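Local atomic coordinates of PpBBE-like 1 D396N (Physcomitrella patens subsp. patens, PDB entry 6EO5), a protein that oxidises cellobiose as a berberine bridge enzyme-like, FAD-dependent oxidase. Residues 191-196 with 203-208; 149-154 with 211-216. One frame throughout, in Å; residues are numbered along the deposited sequence.

Interaction 1: residues 191-196 with 203-208; sequences KDLYFA and TSYGIV. With FAD (flavin-adenine dinucleotide), chain C.
The methyl group of A196 lies over one face of the Y205 ring, displaced toward the rim that bears the hydroxyl: CB of A196 is 3.9 Å from the centroid of the Y205 ring, a CH-pi contact 22° off the ring normal. Alanine suits the place, since a methyl group lets the helix backbone come close to a flat ring. The second apolar contact comes from L193, whose CG stands anti to the backbone N (chi1 -170°); this brings CD1 to the base of the tyrosine, 3.8 Å from CB of Y205, and L193 and Y205 run antiparallel alongside one another. The phenol is held at its far end as well, because Y205 OH hydrogen-bonds to L449 O on helix 446-456. Y205 belongs to a type I turn, T203 to G206, that leads from the helix into strand 207-217 of the FAD-binding fold. Backbone atoms of this turn and strand bind the adenine. T203 N donates to FAD N3A at 3.0 Å, nearly straight at 165°, and T203 OG1 lies 2.6 Å from FAD O2B. V208 reads the adenine edge with both backbone groups: its N donates to FAD N1A and its O accepts from FAD N6A, both at 3.0 Å.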
loop_
_atom_site.group_PDB
_atom_site.type_symbol
_atom_site.label_atom_id
_atom_site.label_comp_id
_atom_site.label_asym_id
_atom_site.label_seq_id
_atom_site.Cartn_x
_atom_site.Cartn_y
_atom_site.Cartn_z
ATOM N N LYS A 191 -2.357 0.057 -23.959
ATOM C CA LYS A 191 -2.037 1.228 -23.141
ATOM C C LYS A 191 -3.149 1.576 -22.149
ATOM O O LYS A 191 -2.869 2.098 -21.060
ATOM C CB LYS A 191 -1.758 2.436 -24.038
ATOM C CG LYS A 191 -0.757 2.171 -25.153
ATOM C CD LYS A 191 -0.452 3.437 -25.951
ATOM C CE LYS A 191 0.465 3.120 -27.128
ATOM N NZ LYS A 191 0.942 4.342 -27.839
ATOM N N ASP A 192 -4.410 1.314 -22.509
ATOM C CA ASP A 192 -5.530 1.647 -21.626
ATOM C C ASP A 192 -5.491 0.805 -20.354
ATOM O O ASP A 192 -5.572 1.334 -19.239
ATOM C CB ASP A 192 -6.865 1.460 -22.370
ATOM C CG ASP A 192 -6.994 0.086 -23.058
ATOM O OD1 ASP A 192 -5.971 -0.495 -23.483
ATOM O OD2 ASP A 192 -8.127 -0.413 -23.189
ATOM N N LEU A 193 -5.358 -0.513 -20.508
ATOM C CA LEU A 193 -5.195 -1.392 -19.358
ATOM C C LEU A 193 -3.947 -1.024 -18.561
ATOM O O LEU A 193 -3.936 -1.110 -17.325
ATOM C CB LEU A 193 -5.134 -2.838 -19.840
ATOM C CG LEU A 193 -5.204 -3.937 -18.795
ATOM C CD1 LEU A 193 -6.476 -3.814 -18.005
ATOM C CD2 LEU A 193 -5.139 -5.273 -19.493
ATOM N N TYR A 194 -2.888 -0.595 -19.254
ATOM C CA TYR A 194 -1.656 -0.231 -18.570
ATOM C C TYR A 194 -1.854 1.026 -17.729
ATOM O O TYR A 194 -1.341 1.120 -16.612
ATOM C CB TYR A 194 -0.529 -0.060 -19.596
ATOM C CG TYR A 194 0.835 0.271 -19.021
ATOM C CD1 TYR A 194 1.459 -0.573 -18.101
ATOM C CD2 TYR A 194 1.513 1.420 -19.422
ATOM C CE1 TYR A 194 2.722 -0.267 -17.587
ATOM C CE2 TYR A 194 2.771 1.732 -18.922
ATOM C CZ TYR A 194 3.363 0.892 -18.004
ATOM O OH TYR A 194 4.600 1.229 -17.513
ATOM N N PHE A 195 -2.606 1.995 -18.246
ATOM C CA PHE A 195 -2.981 3.167 -17.454
ATOM C C PHE A 195 -3.771 2.768 -16.207
ATOM O O PHE A 195 -3.490 3.243 -15.097
ATOM C CB PHE A 195 -3.786 4.119 -18.334
ATOM C CG PHE A 195 -4.353 5.295 -17.619
ATOM C CD1 PHE A 195 -5.570 5.200 -16.950
ATOM C CD2 PHE A 195 -3.715 6.517 -17.673
ATOM C CE1 PHE A 195 -6.118 6.289 -16.309
ATOM C CE2 PHE A 195 -4.259 7.622 -17.030
ATOM C CZ PHE A 195 -5.461 7.503 -16.347
ATOM N N ALA A 196 -4.758 1.887 -16.370
ATOM C CA ALA A 196 -5.652 1.562 -15.264
ATOM C C ALA A 196 -4.922 0.869 -14.116
ATOM O O ALA A 196 -5.219 1.136 -12.942
ATOM C CB ALA A 196 -6.806 0.691 -15.760
ATOM N N THR A 203 -8.074 -5.973 -8.362
ATOM C CA THR A 203 -9.224 -6.795 -8.744
ATOM C C THR A 203 -9.925 -6.346 -10.027
ATOM O O THR A 203 -10.193 -7.172 -10.904
ATOM C CB THR A 203 -10.242 -6.845 -7.596
ATOM O OG1 THR A 203 -9.765 -7.725 -6.571
ATOM C CG2 THR A 203 -11.617 -7.334 -8.090
ATOM N N SER A 204 -10.185 -5.042 -10.167
ATOM C CA SER A 204 -11.236 -4.552 -11.060
ATOM C C SER A 204 -11.056 -4.960 -12.518
ATOM O O SER A 204 -12.043 -4.972 -13.263
ATOM C CB SER A 204 -11.344 -3.026 -10.971
ATOM O OG SER A 204 -11.961 -2.623 -9.757
ATOM N N TYR A 205 -9.831 -5.284 -12.951
ATOM C CA TYR A 205 -9.554 -5.556 -14.358
ATOM C C TYR A 205 -9.040 -6.963 -14.614
ATOM O O TYR A 205 -8.662 -7.268 -15.747
ATOM C CB TYR A 205 -8.552 -4.542 -14.920
ATOM C CG TYR A 205 -9.058 -3.126 -14.841
ATOM C CD1 TYR A 205 -8.821 -2.344 -13.717
ATOM C CD2 TYR A 205 -9.798 -2.577 -15.873
ATOM C CE1 TYR A 205 -9.296 -1.046 -13.634
ATOM C CE2 TYR A 205 -10.281 -1.277 -15.799
ATOM C CZ TYR A 205 -10.027 -0.516 -14.680
ATOM O OH TYR A 205 -10.497 0.777 -14.610
ATOM N N GLY A 206 -9.029 -7.830 -13.613
ATOM C CA GLY A 206 -8.530 -9.169 -13.809
ATOM C C GLY A 206 -7.468 -9.501 -12.792
ATOM O O GLY A 206 -7.213 -8.744 -11.849
ATOM N N ILE A 207 -6.827 -10.648 -12.988
ATOM C CA ILE A 207 -5.896 -11.209 -12.021
ATOM C C ILE A 207 -4.494 -11.062 -12.596
ATOM O O ILE A 207 -4.110 -11.800 -13.507
ATOM C CB ILE A 207 -6.229 -12.670 -11.707
ATOM C CG1 ILE A 207 -7.654 -12.749 -11.155
ATOM C CG2 ILE A 207 -5.199 -13.255 -10.749
ATOM C CD1 ILE A 207 -8.083 -14.105 -10.740
ATOM N N VAL A 208 -3.727 -10.101 -12.072
ATOM C CA VAL A 208 -2.335 -9.940 -12.475
ATOM C C VAL A 208 -1.542 -11.154 -12.015
ATOM O O VAL A 208 -1.623 -11.564 -10.850
ATOM C CB VAL A 208 -1.745 -8.640 -11.905
ATOM C CG1 VAL A 208 -0.232 -8.578 -12.167
ATOM C CG2 VAL A 208 -2.434 -7.431 -12.516
HETATM P PA FAD C . -4.448 -7.803 -0.614
HETATM O O1A FAD C . -5.500 -7.716 0.481
HETATM O O2A FAD C . -4.100 -9.231 -0.947
HETATM O O5B FAD C . -4.832 -6.982 -1.950
HETATM C C5B FAD C . -5.459 -5.719 -1.888
HETATM C C4B FAD C . -6.341 -5.492 -3.111
HETATM O O4B FAD C . -5.616 -5.764 -4.295
HETATM C C3B FAD C . -7.549 -6.413 -3.123
HETATM O O3B FAD C . -8.613 -5.746 -3.766
HETATM C C2B FAD C . -7.090 -7.553 -3.994
HETATM O O2B FAD C . -8.171 -8.231 -4.583
HETATM C C1B FAD C . -6.206 -6.838 -5.009
HETATM N N9A FAD C . -5.213 -7.791 -5.552
HETATM C C8A FAD C . -4.346 -8.578 -4.831
HETATM N N7A FAD C . -3.618 -9.325 -5.688
HETATM C C5A FAD C . -4.008 -9.034 -6.947
HETATM C C6A FAD C . -3.602 -9.514 -8.178
HETATM N N6A FAD C . -2.649 -10.437 -8.244
HETATM N N1A FAD C . -4.185 -9.027 -9.328
HETATM C C2A FAD C . -5.178 -8.078 -9.240
HETATM N N3A FAD C . -5.587 -7.604 -8.012
HETATM C C4A FAD C . -5.011 -8.078 -6.881
HETATM N N1 FAD C . 0.996 1.048 2.021
HETATM C C2 FAD C . 2.035 1.841 1.520
HETATM O O2 FAD C . 1.938 2.480 0.451
HETATM N N3 FAD C . 3.225 1.908 2.226
HETATM C C4 FAD C . 3.381 1.214 3.407
HETATM O O4 FAD C . 4.451 1.281 4.006
HETATM C C4X FAD C . 2.351 0.432 3.906
HETATM N N5 FAD C . 2.533 -0.295 5.063
HETATM C C5X FAD C . 1.649 -1.307 5.386
HETATM C C6 FAD C . 1.919 -2.126 6.478
HETATM C C7 FAD C . 1.128 -3.244 6.785
HETATM C C7M FAD C . 1.465 -4.119 7.971
HETATM C C8 FAD C . -0.036 -3.464 6.019
HETATM C C8M FAD C . -1.003 -4.582 6.362
HETATM C C9 FAD C . -0.342 -2.571 4.975
HETATM C C9A FAD C . 0.497 -1.497 4.627
HETATM N N10 FAD C . 0.197 -0.570 3.620
HETATM C C10 FAD C . 1.165 0.315 3.186
HETATM C "C1'" FAD C . -1.039 -0.685 2.791
HETATM C "C2'" FAD C . -0.753 -1.589 1.596
HETATM O "O2'" FAD C . -0.046 -0.932 0.568
HETATM C "C3'" FAD C . -2.069 -2.085 1.044
HETATM O "O3'" FAD C . -2.700 -2.772 2.097
HETATM C "C4'" FAD C . -1.827 -2.985 -0.165
HETATM O "O4'" FAD C . -2.923 -2.856 -1.050
HETATM C "C5'" FAD C . -1.618 -4.433 0.271
HETATM O "O5'" FAD C . -1.514 -5.334 -0.812
HETATM P P FAD C . -1.692 -6.914 -0.516
HETATM O O1P FAD C . -1.401 -7.696 -1.775
HETATM O O2P FAD C . -0.891 -7.400 0.662
HETATM O O3P FAD C . -3.209 -6.994 0.015
#

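Interaction 2: residues 149-154 with 211-216; sequences GHALGG and FTFRVH. With FAD (flavin-adenine dinucleotide), chain C.
L152 meets the F211 ring at its edge rather than over a face: CD2 of L152 is 3.8 Å from CE1 of F211, and CG of L152 lies near the ring plane beside CZ. The leucine suits a place between two flat groups, since its fork divides the work. CD2 faces the phenylalanine, while CD1 packs against the adenine, 3.5 Å from C2A of FAD. A151, one residue earlier on the helix, touches two rings through its single methyl group. Its CB sits at the edge of F213, 4.0 Å from CZ, and approaches F211 obliquely, 4.1 Å from CE1. F211 and F213 are two residues apart on strand 207-217, so both turn toward the helix, as the alternation of a strand requires; I170 of the neighbouring strand 170-176 touches both. G149 and H150 of the same helix bind the cofactor through polar groups. G149 N donates to FAD O1P at 3.2 Å, and a CB there would collide with FAD O5'. H150 CG, anti to the backbone N (chi1 -168°), carries the imidazole toward the ribityl chain, where ND1 is 2.9 Å from FAD O2' in a nearly straight hydrogen bond (170°), while NE2 bonds to G140 N. A151 and L152 thus make nondirectional apolar contacts with the strand, while directional bonds of G149 and H150 help to position the phosphate and the ribityl hydroxyl.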
loop_
_atom_site.group_PDB
_atom_site.type_symbol
_atom_site.label_atom_id
_atom_site.label_comp_id
_atom_site.label_asym_id
_atom_site.label_seq_id
_atom_site.Cartn_x
_atom_site.Cartn_y
_atom_site.Cartn_z
ATOM N N GLY A 149 -1.255 -6.004 -4.465
ATOM C CA GLY A 149 -2.099 -4.905 -4.028
ATOM C C GLY A 149 -1.311 -3.625 -3.846
ATOM O O GLY A 149 -1.684 -2.571 -4.365
ATOM N N HIS A 150 -0.190 -3.716 -3.127
ATOM C CA HIS A 150 0.714 -2.590 -2.927
ATOM C C HIS A 150 0.984 -1.845 -4.232
ATOM O O HIS A 150 0.710 -0.644 -4.345
ATOM C CB HIS A 150 2.015 -3.112 -2.318
ATOM C CG HIS A 150 2.923 -2.045 -1.786
ATOM N ND1 HIS A 150 2.567 -1.212 -0.746
ATOM C CD2 HIS A 150 4.188 -1.702 -2.130
ATOM C CE1 HIS A 150 3.570 -0.393 -0.481
ATOM N NE2 HIS A 150 4.568 -0.672 -1.305
ATOM N N ALA A 151 1.493 -2.563 -5.246
ATOM C CA ALA A 151 1.901 -1.931 -6.504
ATOM C C ALA A 151 0.705 -1.437 -7.315
ATOM O O ALA A 151 0.778 -0.384 -7.965
ATOM C CB ALA A 151 2.734 -2.907 -7.343
ATOM N N LEU A 152 -0.399 -2.191 -7.301
ATOM C CA LEU A 152 -1.564 -1.804 -8.086
ATOM C C LEU A 152 -2.284 -0.587 -7.504
ATOM O O LEU A 152 -3.118 0.011 -8.195
ATOM C CB LEU A 152 -2.525 -2.992 -8.213
ATOM C CG LEU A 152 -2.009 -4.198 -9.018
ATOM C CD1 LEU A 152 -2.953 -5.373 -8.890
ATOM C CD2 LEU A 152 -1.756 -3.864 -10.489
ATOM N N GLY A 153 -1.971 -0.192 -6.268
ATOM C CA GLY A 153 -2.627 0.958 -5.673
ATOM C C GLY A 153 -1.732 2.164 -5.463
ATOM O O GLY A 153 -2.188 3.207 -4.984
ATOM N N GLY A 154 -0.453 2.038 -5.809
ATOM C CA GLY A 154 0.511 3.103 -5.588
ATOM C C GLY A 154 1.782 2.596 -4.931
ATOM O O GLY A 154 2.705 2.133 -5.609
ATOM N N PHE A 211 4.569 -9.061 -12.568
ATOM C CA PHE A 211 4.993 -7.689 -12.787
ATOM C C PHE A 211 6.386 -7.656 -13.405
ATOM O O PHE A 211 7.216 -8.537 -13.160
ATOM C CB PHE A 211 5.051 -6.911 -11.472
ATOM C CG PHE A 211 3.730 -6.640 -10.856
ATOM C CD1 PHE A 211 3.035 -5.486 -11.177
ATOM C CD2 PHE A 211 3.194 -7.510 -9.924
ATOM C CE1 PHE A 211 1.817 -5.212 -10.606
ATOM C CE2 PHE A 211 1.962 -7.245 -9.336
ATOM C CZ PHE A 211 1.274 -6.092 -9.679
ATOM N N THR A 212 6.655 -6.608 -14.177
ATOM C CA THR A 212 8.016 -6.252 -14.562
ATOM C C THR A 212 8.297 -4.849 -14.050
ATOM O O THR A 212 7.628 -3.894 -14.464
ATOM C CB THR A 212 8.226 -6.312 -16.074
ATOM O OG1 THR A 212 7.954 -7.637 -16.538
ATOM C CG2 THR A 212 9.659 -5.970 -16.400
ATOM N N PHE A 213 9.295 -4.730 -13.167
ATOM C CA PHE A 213 9.619 -3.491 -12.471
ATOM C C PHE A 213 10.915 -2.883 -12.982
ATOM O O PHE A 213 11.876 -3.599 -13.272
ATOM C CB PHE A 213 9.754 -3.718 -10.964
ATOM C CG PHE A 213 8.454 -3.961 -10.270
ATOM C CD1 PHE A 213 7.552 -2.919 -10.092
ATOM C CD2 PHE A 213 8.130 -5.221 -9.791
ATOM C CE1 PHE A 213 6.352 -3.122 -9.447
ATOM C CE2 PHE A 213 6.929 -5.436 -9.143
ATOM C CZ PHE A 213 6.035 -4.383 -8.969
ATOM N N ARG A 214 10.923 -1.558 -13.096
ATOM C CA ARG A 214 12.170 -0.805 -13.122
ATOM C C ARG A 214 12.802 -0.875 -11.736
ATOM O O ARG A 214 12.111 -0.687 -10.729
ATOM C CB ARG A 214 11.903 0.647 -13.520
ATOM C CG ARG A 214 13.106 1.558 -13.427
ATOM C CD ARG A 214 14.071 1.280 -14.585
ATOM N NE ARG A 214 13.447 1.565 -15.882
ATOM C CZ ARG A 214 13.737 0.928 -17.014
ATOM N NH1 ARG A 214 14.634 -0.054 -17.006
ATOM N NH2 ARG A 214 13.121 1.258 -18.147
ATOM N N VAL A 215 14.096 -1.189 -11.672
ATOM C CA VAL A 215 14.793 -1.318 -10.396
ATOM C C VAL A 215 15.861 -0.233 -10.304
ATOM O O VAL A 215 16.202 0.418 -11.291
ATOM C CB VAL A 215 15.392 -2.722 -10.184
ATOM C CG1 VAL A 215 14.279 -3.771 -10.193
ATOM C CG2 VAL A 215 16.463 -3.034 -11.228
ATOM N N HIS A 216 16.368 -0.020 -9.083
ATOM C CA HIS A 216 17.263 1.096 -8.785
ATOM C C HIS A 216 18.445 0.657 -7.927
ATOM O O HIS A 216 18.282 -0.110 -6.972
ATOM C CB HIS A 216 16.517 2.231 -8.080
ATOM C CG HIS A 216 15.296 2.681 -8.817
ATOM N ND1 HIS A 216 15.296 3.762 -9.671
ATOM C CD2 HIS A 216 14.039 2.174 -8.852
ATOM C CE1 HIS A 216 14.090 3.912 -10.187
ATOM N NE2 HIS A 216 13.309 2.960 -9.709
HETATM P PA FAD C . -4.448 -7.803 -0.614
HETATM O O1A FAD C . -5.500 -7.716 0.481
HETATM O O2A FAD C . -4.100 -9.231 -0.947
HETATM O O5B FAD C . -4.832 -6.982 -1.950
HETATM C C5B FAD C . -5.459 -5.719 -1.888
HETATM C C4B FAD C . -6.341 -5.492 -3.111
HETATM O O4B FAD C . -5.616 -5.764 -4.295
HETATM C C3B FAD C . -7.549 -6.413 -3.123
HETATM O O3B FAD C . -8.613 -5.746 -3.766
HETATM C C2B FAD C . -7.090 -7.553 -3.994
HETATM O O2B FAD C . -8.171 -8.231 -4.583
HETATM C C1B FAD C . -6.206 -6.838 -5.009
HETATM N N9A FAD C . -5.213 -7.791 -5.552
HETATM C C8A FAD C . -4.346 -8.578 -4.831
HETATM N N7A FAD C . -3.618 -9.325 -5.688
HETATM C C5A FAD C . -4.008 -9.034 -6.947
HETATM C C6A FAD C . -3.602 -9.514 -8.178
HETATM N N6A FAD C . -2.649 -10.437 -8.244
HETATM N N1A FAD C . -4.185 -9.027 -9.328
HETATM C C2A FAD C . -5.178 -8.078 -9.240
HETATM N N3A FAD C . -5.587 -7.604 -8.012
HETATM C C4A FAD C . -5.011 -8.078 -6.881
HETATM N N1 FAD C . 0.996 1.048 2.021
HETATM C C2 FAD C . 2.035 1.841 1.520
HETATM O O2 FAD C . 1.938 2.480 0.451
HETATM N N3 FAD C . 3.225 1.908 2.226
HETATM C C4 FAD C . 3.381 1.214 3.407
HETATM O O4 FAD C . 4.451 1.281 4.006
HETATM C C4X FAD C . 2.351 0.432 3.906
HETATM N N5 FAD C . 2.533 -0.295 5.063
HETATM C C5X FAD C . 1.649 -1.307 5.386
HETATM C C6 FAD C . 1.919 -2.126 6.478
HETATM C C7 FAD C . 1.128 -3.244 6.785
HETATM C C7M FAD C . 1.465 -4.119 7.971
HETATM C C8 FAD C . -0.036 -3.464 6.019
HETATM C C8M FAD C . -1.003 -4.582 6.362
HETATM C C9 FAD C . -0.342 -2.571 4.975
HETATM C C9A FAD C . 0.497 -1.497 4.627
HETATM N N10 FAD C . 0.197 -0.570 3.620
HETATM C C10 FAD C . 1.165 0.315 3.186
HETATM C "C1'" FAD C . -1.039 -0.685 2.791
HETATM C "C2'" FAD C . -0.753 -1.589 1.596
HETATM O "O2'" FAD C . -0.046 -0.932 0.568
HETATM C "C3'" FAD C . -2.069 -2.085 1.044
HETATM O "O3'" FAD C . -2.700 -2.772 2.097
HETATM C "C4'" FAD C . -1.827 -2.985 -0.165
HETATM O "O4'" FAD C . -2.923 -2.856 -1.050
HETATM C "C5'" FAD C . -1.618 -4.433 0.271
HETATM O "O5'" FAD C . -1.514 -5.334 -0.812
HETATM P P FAD C . -1.692 -6.914 -0.516
HETATM O O1P FAD C . -1.401 -7.696 -1.775
HETATM O O2P FAD C . -0.891 -7.400 0.662
HETATM O O3P FAD C . -3.209 -6.994 0.015
#

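In the fold
From the N terminus, helix 147-153 comes first and supplies residues 149-154. The chain then runs through the hairpin of strands 170-176 and 182-186 to helix 191-200, makes the short loop closed by interaction 1, and enters strand 207-217, whose later part closes the far longer loop of interaction 2. Interaction 1 is therefore nested inside interaction 2, and one strand serves both. Their centres are about 13 Å apart, and they meet where V208 CG2 packs 4.2 Å from L152 CD2. Interaction 1 joins helix 191-200 to the turn leading into strand 207-217, and interaction 2 joins helix 147-153 to the strand itself, both beside FAD.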